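Local coordinates for aminoacyl-tRNA synthetase-interacting multifunctional protein p43 (Plasmodium vivax, PDB 6IPA) that probably binds tRNA through its EMAP II-like domain, as a plasmodial relative of the aminoacyl-tRNA synthetase-interacting protein AIMP1, at residues V98-R110 and P153-F166. Sequence-based numbering, arbitrary orientation.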
ATOM      1  N   VAL A  98      -5.311   2.447   5.379  1.00 40.85           N
ATOM      2  CA  VAL A  98      -4.729   1.599   4.340  1.00 40.41           C
ATOM      3  C   VAL A  98      -3.230   1.595   4.515  1.00 41.26           C
ATOM      4  O   VAL A  98      -2.703   2.353   5.362  1.00 39.30           O
ATOM      5  CB  VAL A  98      -5.139   2.048   2.940  1.00 40.50           C
ATOM      6  CG1 VAL A  98      -6.629   1.877   2.782  1.00 41.65           C
ATOM      7  CG2 VAL A  98      -4.761   3.498   2.695  1.00 40.63           C
ATOM      8  N   LEU A  99      -2.570   0.703   3.755  1.00 41.45           N
ATOM      9  CA  LEU A  99      -1.104   0.610   3.721  1.00 41.23           C
ATOM     10  C   LEU A  99      -0.553   1.228   2.474  1.00 39.71           C
ATOM     11  O   LEU A  99      -0.752   0.717   1.383  1.00 42.07           O
ATOM     12  CB  LEU A  99      -0.661  -0.837   3.786  1.00 40.96           C
ATOM     13  CG  LEU A  99      -1.045  -1.535   5.112  1.00 42.23           C
ATOM     14  CD1 LEU A  99      -0.058  -2.679   5.389  1.00 42.79           C
ATOM     15  CD2 LEU A  99      -1.109  -0.612   6.329  1.00 40.26           C
ATOM     16  N   VAL A 100       0.141   2.344   2.639  1.00 37.68           N
ATOM     17  CA  VAL A 100       0.717   3.053   1.493  1.00 36.05           C
ATOM     18  C   VAL A 100       2.203   2.803   1.374  1.00 35.08           C
ATOM     19  O   VAL A 100       2.930   3.061   2.335  1.00 33.93           O
ATOM     20  CB  VAL A 100       0.491   4.588   1.634  1.00 35.63           C
ATOM     21  CG1 VAL A 100       1.092   5.328   0.454  1.00 35.69           C
ATOM     22  CG2 VAL A 100      -0.999   4.883   1.737  1.00 35.67           C
ATOM     23  N   LEU A 101       2.646   2.332   0.205  1.00 35.17           N
ATOM     24  CA  LEU A 101       4.065   2.385  -0.215  1.00 34.49           C
ATOM     25  C   LEU A 101       4.432   3.836  -0.524  1.00 34.42           C
ATOM     26  O   LEU A 101       4.315   4.315  -1.657  1.00 34.13           O
ATOM     27  CB  LEU A 101       4.351   1.478  -1.434  1.00 34.33           C
ATOM     28  CG  LEU A 101       5.787   1.513  -1.979  1.00 34.42           C
ATOM     29  CD1 LEU A 101       6.773   1.142  -0.898  1.00 34.26           C
ATOM     30  CD2 LEU A 101       6.025   0.563  -3.162  1.00 34.81           C
ATOM     31  N   ALA A 102       4.928   4.529   0.494  1.00 34.05           N
ATOM     32  CA  ALA A 102       5.172   5.980   0.431  1.00 33.54           C
ATOM     33  C   ALA A 102       6.324   6.491  -0.412  1.00 33.74           C
ATOM     34  O   ALA A 102       6.316   7.641  -0.838  1.00 32.26           O
ATOM     35  CB  ALA A 102       5.331   6.492   1.852  1.00 33.97           C
ATOM     36  N   ASN A 103       7.326   5.657  -0.682  1.00 36.42           N
ATOM     37  CA  ASN A 103       8.587   6.152  -1.265  1.00 37.26           C
ATOM     38  C   ASN A 103       8.799   5.963  -2.743  1.00 40.15           C
ATOM     39  O   ASN A 103       9.899   6.230  -3.270  1.00 40.49           O
ATOM     40  CB  ASN A 103       9.796   5.659  -0.486  1.00 38.28           C
ATOM     41  CG  ASN A 103      10.021   4.150  -0.557  1.00 37.37           C
ATOM     42  OD1 ASN A 103       9.095   3.345  -0.733  1.00 39.57           O
ATOM     43  ND2 ASN A 103      11.270   3.761  -0.399  1.00 36.22           N
ATOM     44  N   LEU A 104       7.746   5.541  -3.432  1.00 41.59           N
ATOM     45  CA  LEU A 104       7.686   5.692  -4.859  1.00 41.77           C
ATOM     46  C   LEU A 104       7.696   7.187  -5.099  1.00 44.11           C
ATOM     47  O   LEU A 104       7.254   7.940  -4.222  1.00 46.17           O
ATOM     48  CB  LEU A 104       6.384   5.133  -5.351  1.00 41.85           C
ATOM     49  CG  LEU A 104       6.168   3.641  -5.168  1.00 43.10           C
ATOM     50  CD1 LEU A 104       4.696   3.309  -5.385  1.00 45.70           C
ATOM     51  CD2 LEU A 104       6.985   2.881  -6.194  1.00 44.40           C
ATOM     52  N   LYS A 105       8.152   7.616  -6.278  1.00 45.86           N
ATOM     53  CA  LYS A 105       8.138   9.039  -6.654  1.00 48.98           C
ATOM     54  C   LYS A 105       6.798   9.450  -7.228  1.00 48.62           C
ATOM     55  O   LYS A 105       6.113   8.637  -7.874  1.00 46.46           O
ATOM     56  CB  LYS A 105       9.215   9.372  -7.717  1.00 54.22           C
ATOM     57  CG  LYS A 105      10.665   9.252  -7.254  1.00 55.06           C
ATOM     58  CD  LYS A 105      11.598  10.349  -7.780  1.00 57.11           C
ATOM     59  CE  LYS A 105      12.990   9.815  -8.084  1.00 57.26           C
ATOM     60  NZ  LYS A 105      13.011   9.071  -9.378  1.00 57.68           N
ATOM     61  N   GLU A 106       6.440  10.718  -6.979  1.00 50.79           N
ATOM     62  CA  GLU A 106       5.262  11.349  -7.565  1.00 53.83           C
ATOM     63  C   GLU A 106       5.307  11.158  -9.080  1.00 58.22           C
ATOM     64  O   GLU A 106       6.378  11.311  -9.708  1.00 58.42           O
ATOM     65  CB  GLU A 106       5.202  12.856  -7.248  1.00 56.17           C
ATOM     66  CG  GLU A 106       3.916  13.528  -7.769  1.00 59.34           C
ATOM     67  CD  GLU A 106       3.543  14.859  -7.080  1.00 61.46           C
ATOM     68  OE1 GLU A 106       4.268  15.883  -7.226  1.00 60.07           O
ATOM     69  OE2 GLU A 106       2.490  14.902  -6.418  1.00 62.42           O
ATOM     70  N   LYS A 107       4.154  10.794  -9.636  1.00 58.62           N
ATOM     71  CA  LYS A 107       3.917  10.655 -11.076  1.00 62.08           C
ATOM     72  C   LYS A 107       2.688  11.503 -11.494  1.00 60.40           C
ATOM     73  O   LYS A 107       1.952  11.977 -10.625  1.00 56.88           O
ATOM     74  CB  LYS A 107       3.684   9.186 -11.397  1.00 64.91           C
ATOM     75  CG  LYS A 107       4.968   8.425 -11.579  1.00 66.83           C
ATOM     76  CD  LYS A 107       4.676   7.006 -12.023  1.00 69.56           C
ATOM     77  CE  LYS A 107       4.426   6.112 -10.826  1.00 74.93           C
ATOM     78  NZ  LYS A 107       4.225   4.706 -11.273  1.00 77.60           N
ATOM     79  N   SER A 108       2.473  11.716 -12.780  1.00 59.63           N
ATOM     80  CA  SER A 108       1.320  12.484 -13.209  1.00 61.63           C
ATOM     81  C   SER A 108       0.549  11.696 -14.205  1.00 63.57           C
ATOM     82  O   SER A 108       0.865  11.735 -15.341  1.00 68.06           O
ATOM     83  CB  SER A 108       1.759  13.799 -13.853  1.00 60.92           C
ATOM     84  OG  SER A 108       0.740  14.779 -13.930  1.00 58.06           O
ATOM     85  N   LEU A 109      -0.514  11.028 -13.799  1.00 65.23           N
ATOM     86  CA  LEU A 109      -1.313  10.234 -14.715  1.00 67.44           C
ATOM     87  C   LEU A 109      -2.550  10.937 -15.146  1.00 67.30           C
ATOM     88  O   LEU A 109      -3.303  11.396 -14.326  1.00 63.93           O
ATOM     89  CB  LEU A 109      -1.812   9.029 -14.009  1.00 69.05           C
ATOM     90  CG  LEU A 109      -0.759   8.072 -13.574  1.00 76.41           C
ATOM     91  CD1 LEU A 109      -1.310   6.942 -12.737  1.00 78.36           C
ATOM     92  CD2 LEU A 109      -0.017   7.585 -14.797  1.00 77.74           C
ATOM     93  N   ARG A 110      -2.682  11.136 -16.444  1.00 67.00           N
ATOM     94  CA  ARG A 110      -3.848  11.735 -17.073  1.00 65.26           C
ATOM     95  C   ARG A 110      -4.333  12.989 -16.435  1.00 61.78           C
ATOM     96  O   ARG A 110      -5.458  13.112 -16.131  1.00 61.66           O
ATOM     97  CB  ARG A 110      -4.954  10.723 -17.301  1.00 67.04           C
ATOM     98  CG  ARG A 110      -4.659   9.755 -18.429  1.00 72.76           C
ATOM     99  CD  ARG A 110      -5.913   8.951 -18.710  1.00 81.03           C
ATOM    100  NE  ARG A 110      -5.929   7.936 -19.773  1.00 85.90           N
ATOM    101  CZ  ARG A 110      -5.796   6.625 -19.581  1.00 88.80           C
ATOM    102  NH1 ARG A 110      -5.526   6.130 -18.399  1.00 81.47           N
ATOM    103  NH2 ARG A 110      -5.885   5.808 -20.589  1.00 94.83           N
ATOM    104  N   PRO A 153      14.250   3.202   4.880  1.00 39.68           N
ATOM    105  CA  PRO A 153      13.848   2.864   3.549  1.00 39.66           C
ATOM    106  C   PRO A 153      14.514   3.861   2.635  1.00 39.02           C
ATOM    107  O   PRO A 153      14.891   4.943   3.087  1.00 37.57           O
ATOM    108  CB  PRO A 153      12.328   3.134   3.590  1.00 39.67           C
ATOM    109  CG  PRO A 153      12.228   4.324   4.517  1.00 39.15           C
ATOM    110  CD  PRO A 153      13.398   4.275   5.447  1.00 38.36           C
ATOM    111  N   ASP A 154      14.639   3.515   1.362  1.00 38.02           N
ATOM    112  CA  ASP A 154      15.168   4.480   0.388  1.00 38.04           C
ATOM    113  C   ASP A 154      14.392   5.803   0.413  1.00 37.93           C
ATOM    114  O   ASP A 154      13.199   5.827   0.192  1.00 39.74           O
ATOM    115  CB  ASP A 154      15.086   3.894  -1.013  1.00 37.51           C
ATOM    116  CG  ASP A 154      15.940   2.638  -1.181  1.00 38.47           C
ATOM    117  OD1 ASP A 154      16.449   2.075  -0.177  1.00 41.08           O
ATOM    118  OD2 ASP A 154      16.128   2.201  -2.325  1.00 38.78           O
ATOM    119  N   LYS A 155      15.056   6.911   0.674  1.00 39.18           N
ATOM    120  CA  LYS A 155      14.476   8.234   0.444  1.00 39.92           C
ATOM    121  C   LYS A 155      13.540   8.171  -0.752  1.00 41.39           C
ATOM    122  O   LYS A 155      12.393   8.607  -0.663  1.00 43.64           O
ATOM    123  CB  LYS A 155      15.577   9.305   0.225  1.00 40.59           C
ATOM    124  CG  LYS A 155      15.164  10.756   0.504  1.00 40.66           C
ATOM    125  CD  LYS A 155      14.682  10.902   1.937  1.00 41.12           C
ATOM    126  CE  LYS A 155      13.754  12.089   2.154  1.00 41.87           C
ATOM    127  NZ  LYS A 155      13.430  12.238   3.629  1.00 42.58           N
ATOM    128  N   THR A 156      14.009   7.604  -1.862  1.00 41.43           N
ATOM    129  CA  THR A 156      13.189   7.504  -3.021  1.00 42.52           C
ATOM    130  C   THR A 156      13.539   6.341  -3.911  1.00 42.07           C
ATOM    131  O   THR A 156      14.720   6.095  -4.182  1.00 41.68           O
ATOM    132  CB  THR A 156      13.321   8.783  -3.834  1.00 48.06           C
ATOM    133  OG1 THR A 156      13.134   9.924  -2.975  1.00 51.59           O
ATOM    134  CG2 THR A 156      12.284   8.816  -4.859  1.00 49.46           C
ATOM    135  N   LEU A 157      12.496   5.664  -4.418  1.00 41.00           N
ATOM    136  CA  LEU A 157      12.652   4.524  -5.275  1.00 39.08           C
ATOM    137  C   LEU A 157      12.719   4.975  -6.692  1.00 41.65           C
ATOM    138  O   LEU A 157      12.223   6.015  -7.039  1.00 42.92           O
ATOM    139  CB  LEU A 157      11.503   3.567  -5.105  1.00 39.12           C
ATOM    140  CG  LEU A 157      11.289   3.015  -3.698  1.00 38.42           C
ATOM    141  CD1 LEU A 157       9.972   2.246  -3.660  1.00 38.30           C
ATOM    142  CD2 LEU A 157      12.423   2.104  -3.238  1.00 37.99           C
ATOM    143  N   SER A 158      13.371   4.171  -7.516  1.00 46.85           N
ATOM    144  CA  SER A 158      13.603   4.448  -8.947  1.00 51.03           C
ATOM    145  C   SER A 158      12.313   4.616  -9.772  1.00 50.92           C
ATOM    146  O   SER A 158      11.253   4.186  -9.349  1.00 49.73           O
ATOM    147  CB  SER A 158      14.463   3.274  -9.511  1.00 53.83           C
ATOM    148  OG  SER A 158      14.622   3.269 -10.929  1.00 56.59           O
ATOM    149  N   PHE A 159      12.412   5.264 -10.932  1.00 52.71           N
ATOM    150  CA  PHE A 159      11.309   5.307 -11.882  1.00 55.91           C
ATOM    151  C   PHE A 159      11.330   4.039 -12.756  1.00 60.81           C
ATOM    152  O   PHE A 159      10.291   3.569 -13.215  1.00 62.52           O
ATOM    153  CB  PHE A 159      11.411   6.527 -12.797  1.00 56.23           C
ATOM    154  CG  PHE A 159      10.871   7.800 -12.212  1.00 54.53           C
ATOM    155  CD1 PHE A 159       9.587   7.877 -11.730  1.00 54.16           C
ATOM    156  CD2 PHE A 159      11.646   8.955 -12.217  1.00 56.05           C
ATOM    157  CE1 PHE A 159       9.094   9.064 -11.212  1.00 55.72           C
ATOM    158  CE2 PHE A 159      11.167  10.149 -11.702  1.00 55.52           C
ATOM    159  CZ  PHE A 159       9.885  10.208 -11.194  1.00 54.90           C
ATOM    160  N   ASP A 160      12.526   3.533 -13.028  1.00 63.66           N
ATOM    161  CA  ASP A 160      12.715   2.288 -13.770  1.00 68.46           C
ATOM    162  C   ASP A 160      12.269   1.095 -12.921  1.00 64.17           C
ATOM    163  O   ASP A 160      12.917   0.772 -11.920  1.00 65.21           O
ATOM    164  CB  ASP A 160      14.205   2.115 -14.142  1.00 70.59           C
ATOM    165  CG  ASP A 160      14.450   0.956 -15.128  1.00 76.55           C
ATOM    166  OD1 ASP A 160      13.488   0.542 -15.820  1.00 85.84           O
ATOM    167  OD2 ASP A 160      15.604   0.466 -15.227  1.00 75.41           O
ATOM    168  N   LYS A 161      11.195   0.432 -13.337  1.00 62.22           N
ATOM    169  CA  LYS A 161      10.641  -0.711 -12.613  1.00 61.70           C
ATOM    170  C   LYS A 161      11.742  -1.679 -12.250  1.00 62.74           C
ATOM    171  O   LYS A 161      11.841  -2.134 -11.111  1.00 58.74           O
ATOM    172  CB  LYS A 161       9.670  -1.493 -13.482  1.00 63.95           C
ATOM    173  CG  LYS A 161       8.428  -0.772 -13.999  1.00 66.63           C
ATOM    174  CD  LYS A 161       7.555  -1.741 -14.826  1.00 67.01           C
ATOM    175  CE  LYS A 161       8.358  -2.405 -15.957  1.00 68.42           C
ATOM    176  NZ  LYS A 161       7.605  -3.297 -16.875  1.00 67.30           N
ATOM    177  N   GLU A 162      12.557  -2.000 -13.250  1.00 66.87           N
ATOM    178  CA  GLU A 162      13.645  -2.973 -13.113  1.00 71.15           C
ATOM    179  C   GLU A 162      14.682  -2.613 -12.054  1.00 68.04           C
ATOM    180  O   GLU A 162      15.378  -3.494 -11.559  1.00 74.74           O
ATOM    181  CB  GLU A 162      14.349  -3.191 -14.469  1.00 76.32           C
ATOM    182  CG  GLU A 162      13.489  -3.893 -15.518  1.00 78.42           C
ATOM    183  CD  GLU A 162      14.161  -3.969 -16.878  1.00 84.99           C
ATOM    184  OE1 GLU A 162      15.337  -4.393 -16.977  1.00 86.14           O
ATOM    185  OE2 GLU A 162      13.504  -3.601 -17.872  1.00 92.67           O
ATOM    186  N   LYS A 163      14.796  -1.334 -11.709  1.00 65.23           N
ATOM    187  CA  LYS A 163      15.745  -0.886 -10.689  1.00 63.02           C
ATOM    188  C   LYS A 163      15.056  -0.466  -9.397  1.00 62.53           C
ATOM    189  O   LYS A 163      15.648   0.237  -8.582  1.00 61.96           O
ATOM    190  CB  LYS A 163      16.568   0.261 -11.230  1.00 63.76           C
ATOM    191  CG  LYS A 163      17.288  -0.142 -12.496  1.00 68.73           C
ATOM    192  CD  LYS A 163      18.536   0.690 -12.765  1.00 72.22           C
ATOM    193  CE  LYS A 163      19.226   0.189 -14.035  1.00 72.51           C
ATOM    194  NZ  LYS A 163      20.175   1.203 -14.565  1.00 74.06           N
ATOM    195  N   ASN A 164      13.808  -0.916  -9.214  1.00 59.05           N
ATOM    196  CA  ASN A 164      12.989  -0.571  -8.067  1.00 53.95           C
ATOM    197  C   ASN A 164      12.817  -1.829  -7.235  1.00 53.21           C
ATOM    198  O   ASN A 164      12.171  -2.786  -7.679  1.00 54.29           O
ATOM    199  CB  ASN A 164      11.624  -0.047  -8.548  1.00 52.69           C
ATOM    200  CG  ASN A 164      10.691   0.347  -7.400  1.00 50.50           C
ATOM    201  OD1 ASN A 164      10.765  -0.181  -6.286  1.00 45.06           O
ATOM    202  ND2 ASN A 164       9.813   1.301  -7.677  1.00 48.51           N
ATOM    203  N   PRO A 165      13.401  -1.846  -6.027  1.00 51.06           N
ATOM    204  CA  PRO A 165      13.263  -2.972  -5.142  1.00 50.66           C
ATOM    205  C   PRO A 165      11.877  -3.579  -5.123  1.00 50.86           C
ATOM    206  O   PRO A 165      11.749  -4.809  -5.194  1.00 55.84           O
ATOM    207  CB  PRO A 165      13.583  -2.366  -3.799  1.00 51.35           C
ATOM    208  CG  PRO A 165      14.673  -1.409  -4.122  1.00 53.62           C
ATOM    209  CD  PRO A 165      14.294  -0.832  -5.454  1.00 52.37           C
ATOM    210  N   PHE A 166      10.847  -2.743  -5.052  1.00 47.83           N
ATOM    211  CA  PHE A 166       9.491  -3.258  -4.924  1.00 45.80           C
ATOM    212  C   PHE A 166       9.140  -4.442  -5.858  1.00 45.04           C
ATOM    213  O   PHE A 166       8.617  -5.461  -5.387  1.00 43.27           O
ATOM    214  CB  PHE A 166       8.437  -2.171  -5.084  1.00 43.66           C
ATOM    215  CG  PHE A 166       7.042  -2.725  -4.976  1.00 43.07           C
ATOM    216  CD1 PHE A 166       6.456  -2.896  -3.747  1.00 41.51           C
ATOM    217  CD2 PHE A 166       6.376  -3.183  -6.103  1.00 41.97           C
ATOM    218  CE1 PHE A 166       5.201  -3.458  -3.638  1.00 42.33           C
ATOM    219  CE2 PHE A 166       5.129  -3.737  -6.004  1.00 40.76           C
ATOM    220  CZ  PHE A 166       4.548  -3.899  -4.768  1.00 41.76           C
TER
HETATM  221  O   HOH W   1       9.358   5.500  -7.592  1.00 59.25           O
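K105 NZ lies over one face of the F159 ring, 3.5 Å from the ring centroid, in a cation-pi contact. E106 O meets the same ring at its edge, 3.8 Å from F159 CE1. The K105 chain bends along its length, with CB near F159 CE1 and CZ and the amine curled over the ring.

D154 O lies in the plane of the N103 amide. ND2 donates to it at 2.9 Å, nearly straight (172°) and onto a lone pair. R45 O takes a second bond from ND2, and the two together probably limit rotation of the amide. A chi1 of 66° turns this amide back against the isobutyl group of L157, with N103 OD1 3.2 Å from L157 CD1. N103 O in turn accepts from L157 N at 2.9 Å. One water accepts from K105 N and donates to S158 O, a further bridge between the two loops.

Among buried side chains, L101 CD2 touches F166 CD1 at 3.5 Å. A methyl of L104, CD2, reaches L157 CD1 and N164 ND2. N164 is the N-cap of helix 165-169, and its OD1 accepts from F166 N.

The contact joins the turn after strand 97-101 of the OB-type domain to the loop leading into helix 165-169 of the C-terminal part. Polar bonds at N103 and apolar packing beside them probably hold the two loops together. The K105 amine lies over an exposed ring, so solvent probably screens the cation-pi attraction.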